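Local coordinates for protein possible metal-dependent hydrolase (Veillonella parvula, PDB 3RPC) that is probably a metal-dependent hydrolase of the metallo-beta-lactamase superfamily and binds two zinc ions, at residues F115-L118 with I123-R126. Sequence-based numbering, arbitrary orientation.
Sequences FESL and ITLR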
loop_
_atom_site.group_PDB
_atom_site.type_symbol
_atom_site.label_atom_id
_atom_site.label_comp_id
_atom_site.label_asym_id
_atom_site.label_seq_id
_atom_site.Cartn_x
_atom_site.Cartn_y
_atom_site.Cartn_z
ATOM N N PHE A 115 -2.494 7.332 -10.499
ATOM C CA PHE A 115 -1.534 6.246 -10.333
ATOM C C PHE A 115 -0.511 6.580 -9.257
ATOM O O PHE A 115 -0.175 5.736 -8.419
ATOM C CB PHE A 115 -0.826 5.954 -11.659
ATOM C CG PHE A 115 -1.729 5.396 -12.721
ATOM C CD1 PHE A 115 -2.190 4.094 -12.646
ATOM C CD2 PHE A 115 -2.112 6.176 -13.803
ATOM C CE1 PHE A 115 -3.014 3.576 -13.629
ATOM C CE2 PHE A 115 -2.937 5.663 -14.791
ATOM C CZ PHE A 115 -3.389 4.362 -14.700
ATOM N N GLU A 116 0.004 7.803 -9.308
ATOM C CA GLU A 116 0.912 8.329 -8.295
ATOM C C GLU A 116 0.436 9.716 -7.902
ATOM O O GLU A 116 0.005 9.935 -6.774
ATOM C CB GLU A 116 2.337 8.442 -8.823
ATOM C CG GLU A 116 3.066 7.147 -9.016
ATOM C CD GLU A 116 4.504 7.384 -9.433
ATOM O OE1 GLU A 116 4.794 8.480 -9.962
ATOM O OE2 GLU A 116 5.342 6.486 -9.229
ATOM N N SER A 117 0.521 10.650 -8.846
ATOM C CA SER A 117 -0.019 11.986 -8.644
ATOM C C SER A 117 -0.539 12.527 -9.967
ATOM O O SER A 117 -0.102 12.089 -11.040
ATOM C CB SER A 117 1.043 12.933 -8.072
ATOM O OG SER A 117 2.086 13.186 -9.006
ATOM N N LEU A 118 -1.490 13.446 -9.886
ATOM C CA LEU A 118 -1.966 14.168 -11.064
ATOM C C LEU A 118 -2.050 15.639 -10.711
ATOM O O LEU A 118 -2.154 15.998 -9.533
ATOM C CB LEU A 118 -3.353 13.677 -11.493
ATOM C CG LEU A 118 -3.444 12.243 -12.022
ATOM C CD1 LEU A 118 -4.880 11.861 -12.300
ATOM C CD2 LEU A 118 -2.572 12.051 -13.270
ATOM N N ILE A 123 -3.357 22.338 -8.667
ATOM C CA ILE A 123 -3.401 21.531 -7.454
ATOM C C ILE A 123 -2.863 20.146 -7.744
ATOM O O ILE A 123 -3.270 19.507 -8.719
ATOM C CB ILE A 123 -4.839 21.396 -6.935
ATOM C CG1 ILE A 123 -5.418 22.781 -6.650
ATOM C CG2 ILE A 123 -4.883 20.503 -5.681
ATOM C CD1 ILE A 123 -6.909 22.833 -6.735
ATOM N N THR A 124 -1.946 19.678 -6.902
ATOM C CA THR A 124 -1.397 18.340 -7.062
ATOM C C THR A 124 -2.149 17.369 -6.160
ATOM O O THR A 124 -2.296 17.612 -4.961
ATOM C CB THR A 124 0.112 18.307 -6.732
ATOM O OG1 THR A 124 0.803 19.209 -7.611
ATOM C CG2 THR A 124 0.664 16.910 -6.923
ATOM N N LEU A 125 -2.638 16.284 -6.745
ATOM C CA LEU A 125 -3.336 15.244 -6.003
ATOM C C LEU A 125 -2.444 14.019 -5.971
ATOM O O LEU A 125 -2.077 13.493 -7.018
ATOM C CB LEU A 125 -4.667 14.874 -6.668
ATOM C CG LEU A 125 -5.800 15.905 -6.694
ATOM C CD1 LEU A 125 -5.590 16.925 -7.800
ATOM C CD2 LEU A 125 -7.159 15.232 -6.884
ATOM N N ARG A 126 -2.103 13.562 -4.770
ATOM C CA ARG A 126 -1.210 12.418 -4.639
ATOM C C ARG A 126 -1.947 11.280 -3.959
ATOM O O ARG A 126 -2.550 11.463 -2.900
ATOM C CB ARG A 126 0.009 12.773 -3.790
ATOM C CG ARG A 126 0.754 14.017 -4.189
ATOM C CD ARG A 126 2.040 14.128 -3.356
ATOM N NE ARG A 126 2.812 15.325 -3.673
ATOM C CZ ARG A 126 3.644 15.427 -4.704
ATOM N NH1 ARG A 126 3.819 14.398 -5.524
ATOM N NH2 ARG A 126 4.300 16.561 -4.919
#
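Leu118 O takes the N-H of Leu125, with Leu125 N 2.8 Å from Leu118 O and the bond almost straight at 175°. Thr124 CA also approaches Leu118 O, at 3.5 Å, as a CA-H...O contact. The return bond runs from Leu118 N to Leu125 O at 2.9 Å. Ser117 CA closes on Leu125 O at 3.0 Å in a second contact of the CA-H...O kind. Leu118 and Leu125 thus form an antiparallel hydrogen-bonded pair, and the next step, Ser117 with Arg126, is a non-hydrogen-bonded one whose CA atoms lie 4.2 Å apart.

On the face carrying Ser117 and Arg126, Ser117 CB rests against Arg126 CG at 4.0 Å. The arginine leaves its strand with CG anti to the carbonyl carbon (chi1 -51°) and runs extended to NE, which carries the guanidinium across Thr124. There Thr124 CG2 sits 4.0 Å above the guanidinium plane, over its centre, while NE makes a salt bridge to Glu156 on the neighbouring strand 152-156; that bridge, with the methyl covering one face, should limit the group's rotation.

Leu118 and Leu125 point to the other face, where both meet Phe93 and Leu125 also packs on Phe24, so this side joins the opposing sheet. Near the start of the 115-118 segment, Glu116 OE1 is hydrogen-bonded to Thr97 OG1 of the second subunit. Together the two strands make a tight antiparallel beta hairpin whose strand 117-120 is outermost, within this chain, in one sheet of the alpha-beta/beta-alpha sandwich characteristic of the metallo-beta-lactamase fold.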